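Local coordinates for protein deacetylase EF_0837 (Enterococcus faecalis, PDB 2ICS) that catalyses, as a zinc-dependent esterase, the deacetylation of acetyl-(R)-mandelate, though with very low efficiency in vitro, at residues Leu200-Asn214 / Lys238-Asn252. Sequence-based numbering, arbitrary orientation.
Sequences LALMEKGDVLTHCFN and KGVVFDIGHGTDSFN. With ZN (zinc ion), chain C.
Strands 208-210 and 241-243 run parallel as neighbours, their axes 4.5 Å apart and inclined by 26°, with Leu209 N bonded to Val241 O and Asp243 N to Leu209 O. On the face bearing Leu209 and Phe242, whose side chains lie side by side, Leu209 CD2 sits 3.9 Å from the centroid of the Phe242 ring, over its face in a CH-pi contact; just beyond the strand, Cys212 CB approaches Phe242 CD2 obliquely. On the other face, Thr210 and Asp243 point the same way, and Thr210 OG1 donates to the anti lone pair of Asp243 OD2 (2.7 Å), an oxygen that Ser270 also holds; Thr210 OG1 is in turn hydrogen-bonded to His60, a zinc ligand. The pair illustrates how a TIM barrel of the amidohydrolase superfamily builds its metal centre at the C-terminal ends of its strands: just past strand 208-210, His211 NE2 binds zinc at 2.2 Å. The bond from His211 ND1 to Gly245 O (2.8 Å), in the ring plane and on a carbonyl lone pair, helps fix the rotation of the imidazole, with Thr210 CG2 over the centre of one ring face and Ser250 OG nearer the rim of the opposite face. At the far end, Lys238 NZ reaches Met203 O (2.7 Å) and, at 3.2 Å, Leu200 O in helix 196-202.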
# COMPACT_ATOMS: atom_id res chain seq x y z
N LEU A 200 7.69 18.68 -0.81
CA LEU A 200 7.92 18.27 0.57
C LEU A 200 7.63 19.39 1.55
O LEU A 200 7.18 19.15 2.67
CB LEU A 200 9.36 17.78 0.74
CG LEU A 200 9.72 16.47 0.03
CD1 LEU A 200 11.21 16.20 0.17
CD2 LEU A 200 8.94 15.32 0.63
N ALA A 201 7.88 20.63 1.12
CA ALA A 201 7.66 21.79 1.96
C ALA A 201 6.19 21.97 2.33
O ALA A 201 5.88 22.46 3.42
CB ALA A 201 8.17 23.04 1.26
N LEU A 202 5.29 21.59 1.44
CA LEU A 202 3.86 21.74 1.71
C LEU A 202 3.23 20.56 2.45
O LEU A 202 2.14 20.68 3.01
CB LEU A 202 3.10 21.99 0.41
CG LEU A 202 3.16 23.42 -0.16
CD1 LEU A 202 4.59 23.79 -0.54
CD2 LEU A 202 2.25 23.50 -1.39
N MSE A 203 3.91 19.42 2.46
CA MSE A 203 3.38 18.24 3.14
C MSE A 203 3.66 18.27 4.64
O MSE A 203 4.66 18.83 5.09
CB MSE A 203 3.97 16.97 2.51
CG MSE A 203 3.59 16.80 1.05
SE MSE A 203 4.28 15.18 0.25
CE MSE A 203 6.03 15.81 -0.20
N GLU A 204 2.77 17.66 5.40
CA GLU A 204 2.90 17.63 6.86
C GLU A 204 2.89 16.19 7.37
O GLU A 204 2.60 15.25 6.63
CB GLU A 204 1.74 18.39 7.50
CG GLU A 204 1.58 19.83 7.01
CD GLU A 204 0.32 20.49 7.53
OE1 GLU A 204 -0.79 20.00 7.21
OE2 GLU A 204 0.42 21.49 8.27
N LYS A 205 3.21 16.04 8.66
CA LYS A 205 3.21 14.72 9.28
C LYS A 205 1.86 14.08 8.97
O LYS A 205 0.82 14.73 9.10
CB LYS A 205 3.37 14.85 10.80
CG LYS A 205 3.29 13.52 11.53
CD LYS A 205 3.32 13.71 13.04
CE LYS A 205 3.21 12.37 13.75
NZ LYS A 205 3.20 12.52 15.24
N GLY A 206 1.88 12.81 8.56
CA GLY A 206 0.64 12.14 8.25
C GLY A 206 0.38 12.06 6.76
O GLY A 206 -0.32 11.15 6.30
N ASP A 207 0.91 13.01 6.00
CA ASP A 207 0.74 13.00 4.55
C ASP A 207 1.63 11.88 4.04
O ASP A 207 2.77 11.72 4.49
CB ASP A 207 1.17 14.34 3.93
CG ASP A 207 0.20 15.47 4.26
OD1 ASP A 207 -1.01 15.21 4.42
OD2 ASP A 207 0.66 16.64 4.35
N VAL A 208 1.12 11.09 3.10
CA VAL A 208 1.86 9.97 2.57
C VAL A 208 2.56 10.29 1.26
O VAL A 208 1.94 10.67 0.28
CB VAL A 208 0.92 8.75 2.36
CG1 VAL A 208 1.72 7.54 1.90
CG2 VAL A 208 0.16 8.43 3.65
N LEU A 209 3.88 10.14 1.27
CA LEU A 209 4.71 10.38 0.09
C LEU A 209 4.95 9.03 -0.58
O LEU A 209 5.73 8.23 -0.08
CB LEU A 209 6.05 10.98 0.51
CG LEU A 209 7.06 11.25 -0.60
CD1 LEU A 209 6.62 12.49 -1.35
CD2 LEU A 209 8.46 11.44 -0.02
N THR A 210 4.28 8.76 -1.70
CA THR A 210 4.48 7.48 -2.36
C THR A 210 5.57 7.61 -3.44
O THR A 210 5.91 8.72 -3.85
CB THR A 210 3.12 6.94 -2.93
OG1 THR A 210 3.25 5.54 -3.23
CG2 THR A 210 2.70 7.70 -4.16
N HIS A 211 6.13 6.48 -3.87
CA HIS A 211 7.22 6.45 -4.85
C HIS A 211 8.46 7.05 -4.18
O HIS A 211 9.36 7.58 -4.85
CB HIS A 211 6.90 7.29 -6.09
CG HIS A 211 5.64 6.89 -6.79
ND1 HIS A 211 5.21 5.58 -6.92
CD2 HIS A 211 4.74 7.64 -7.47
CE1 HIS A 211 4.10 5.59 -7.66
NE2 HIS A 211 3.77 6.82 -8.01
N CYS A 212 8.52 6.95 -2.86
CA CYS A 212 9.61 7.53 -2.08
C CYS A 212 11.04 7.20 -2.53
O CYS A 212 11.92 8.05 -2.41
CB CYS A 212 9.44 7.20 -0.60
SG CYS A 212 9.61 5.45 -0.15
N PHE A 213 11.28 5.98 -3.02
CA PHE A 213 12.62 5.63 -3.46
C PHE A 213 12.77 5.55 -4.97
O PHE A 213 13.47 4.68 -5.48
CB PHE A 213 13.07 4.30 -2.83
CG PHE A 213 13.18 4.33 -1.32
CD1 PHE A 213 13.47 5.52 -0.65
CD2 PHE A 213 13.01 3.16 -0.58
CE1 PHE A 213 13.58 5.54 0.74
CE2 PHE A 213 13.12 3.18 0.81
CZ PHE A 213 13.41 4.36 1.48
N ASN A 214 12.11 6.45 -5.70
CA ASN A 214 12.24 6.43 -7.15
C ASN A 214 13.63 6.96 -7.50
O ASN A 214 14.22 7.74 -6.75
CB ASN A 214 11.15 7.28 -7.82
CG ASN A 214 11.33 8.77 -7.61
OD1 ASN A 214 10.53 9.42 -6.93
ND2 ASN A 214 12.39 9.33 -8.19
N LYS A 238 10.19 15.13 9.99
CA LYS A 238 8.98 15.77 10.50
C LYS A 238 7.73 14.90 10.47
O LYS A 238 6.65 15.34 10.85
CB LYS A 238 8.72 17.10 9.78
CG LYS A 238 8.08 17.02 8.40
CD LYS A 238 7.94 18.42 7.79
CE LYS A 238 7.25 18.40 6.43
NZ LYS A 238 7.15 19.75 5.79
N GLY A 239 7.86 13.66 10.00
CA GLY A 239 6.70 12.79 9.99
C GLY A 239 6.01 12.49 8.67
O GLY A 239 4.96 11.86 8.68
N VAL A 240 6.56 12.96 7.56
CA VAL A 240 5.95 12.66 6.27
C VAL A 240 6.15 11.15 6.07
O VAL A 240 7.28 10.65 6.17
CB VAL A 240 6.63 13.43 5.11
CG1 VAL A 240 5.96 13.08 3.79
CG2 VAL A 240 6.54 14.94 5.36
N VAL A 241 5.07 10.42 5.80
CA VAL A 241 5.15 8.97 5.63
C VAL A 241 5.66 8.53 4.25
O VAL A 241 5.01 8.75 3.23
CB VAL A 241 3.76 8.34 5.88
CG1 VAL A 241 3.86 6.82 5.84
CG2 VAL A 241 3.23 8.80 7.24
N PHE A 242 6.83 7.90 4.24
CA PHE A 242 7.43 7.41 3.00
C PHE A 242 6.84 6.06 2.59
O PHE A 242 6.99 5.06 3.29
CB PHE A 242 8.94 7.29 3.16
CG PHE A 242 9.68 8.61 3.07
CD1 PHE A 242 9.14 9.77 3.60
CD2 PHE A 242 10.94 8.67 2.48
CE1 PHE A 242 9.84 10.98 3.54
CE2 PHE A 242 11.65 9.88 2.42
CZ PHE A 242 11.10 11.03 2.95
N ASP A 243 6.15 6.05 1.45
CA ASP A 243 5.51 4.84 0.94
C ASP A 243 6.23 4.43 -0.34
O ASP A 243 6.50 5.27 -1.20
CB ASP A 243 4.03 5.15 0.66
CG ASP A 243 3.25 3.95 0.15
OD1 ASP A 243 2.97 3.02 0.94
OD2 ASP A 243 2.92 3.95 -1.05
N ILE A 244 6.54 3.14 -0.48
CA ILE A 244 7.25 2.62 -1.65
C ILE A 244 6.55 2.84 -3.01
O ILE A 244 7.13 3.45 -3.90
CB ILE A 244 7.55 1.11 -1.50
CG1 ILE A 244 8.51 0.87 -0.33
CG2 ILE A 244 8.18 0.57 -2.79
CD1 ILE A 244 9.89 1.48 -0.53
N GLY A 245 5.33 2.32 -3.16
CA GLY A 245 4.62 2.47 -4.43
C GLY A 245 5.53 2.10 -5.60
O GLY A 245 5.66 2.87 -6.55
N HIS A 246 6.14 0.91 -5.54
CA HIS A 246 7.08 0.43 -6.55
C HIS A 246 6.78 0.87 -7.98
O HIS A 246 7.55 1.64 -8.57
CB HIS A 246 7.19 -1.09 -6.51
CG HIS A 246 8.36 -1.63 -7.30
ND1 HIS A 246 8.51 -1.41 -8.65
CD2 HIS A 246 9.44 -2.35 -6.91
CE1 HIS A 246 9.63 -1.98 -9.06
NE2 HIS A 246 10.21 -2.55 -8.03
N GLY A 247 5.68 0.38 -8.53
CA GLY A 247 5.30 0.77 -9.88
C GLY A 247 6.29 0.41 -10.98
O GLY A 247 7.35 -0.16 -10.74
N THR A 248 5.92 0.74 -12.20
CA THR A 248 6.75 0.46 -13.35
C THR A 248 8.03 1.29 -13.35
O THR A 248 9.07 0.81 -13.79
CB THR A 248 5.97 0.72 -14.66
OG1 THR A 248 4.80 -0.11 -14.68
CG2 THR A 248 6.83 0.41 -15.89
N ASP A 249 7.97 2.51 -12.83
CA ASP A 249 9.16 3.36 -12.82
C ASP A 249 9.45 4.09 -11.52
O ASP A 249 10.20 5.07 -11.53
CB ASP A 249 9.05 4.40 -13.94
CG ASP A 249 9.25 3.78 -15.32
OD1 ASP A 249 10.32 3.17 -15.56
OD2 ASP A 249 8.33 3.91 -16.15
N SER A 250 8.93 3.62 -10.40
CA SER A 250 9.15 4.34 -9.16
C SER A 250 9.98 3.74 -8.03
O SER A 250 10.00 4.29 -6.93
CB SER A 250 7.79 4.78 -8.61
OG SER A 250 7.09 5.52 -9.61
N PHE A 251 10.67 2.64 -8.29
CA PHE A 251 11.52 2.03 -7.26
C PHE A 251 12.92 1.73 -7.77
O PHE A 251 13.10 0.97 -8.72
CB PHE A 251 10.90 0.75 -6.70
CG PHE A 251 11.77 0.07 -5.68
CD1 PHE A 251 11.94 0.62 -4.42
CD2 PHE A 251 12.48 -1.09 -6.01
CE1 PHE A 251 12.80 0.03 -3.49
CE2 PHE A 251 13.35 -1.68 -5.09
CZ PHE A 251 13.51 -1.12 -3.82
N ASN A 252 13.91 2.30 -7.10
CA ASN A 252 15.31 2.13 -7.48
C ASN A 252 16.09 1.52 -6.31
O ASN A 252 16.11 2.08 -5.21
CB ASN A 252 15.86 3.50 -7.89
CG ASN A 252 17.32 3.45 -8.33
OD1 ASN A 252 18.23 3.30 -7.51
ND2 ASN A 252 17.55 3.59 -9.63
ZN ZN C . 2.00 7.36 -9.18
O HOH W 1 9.98 3.71 -4.18
O HOH W 2 1.63 5.16 -9.35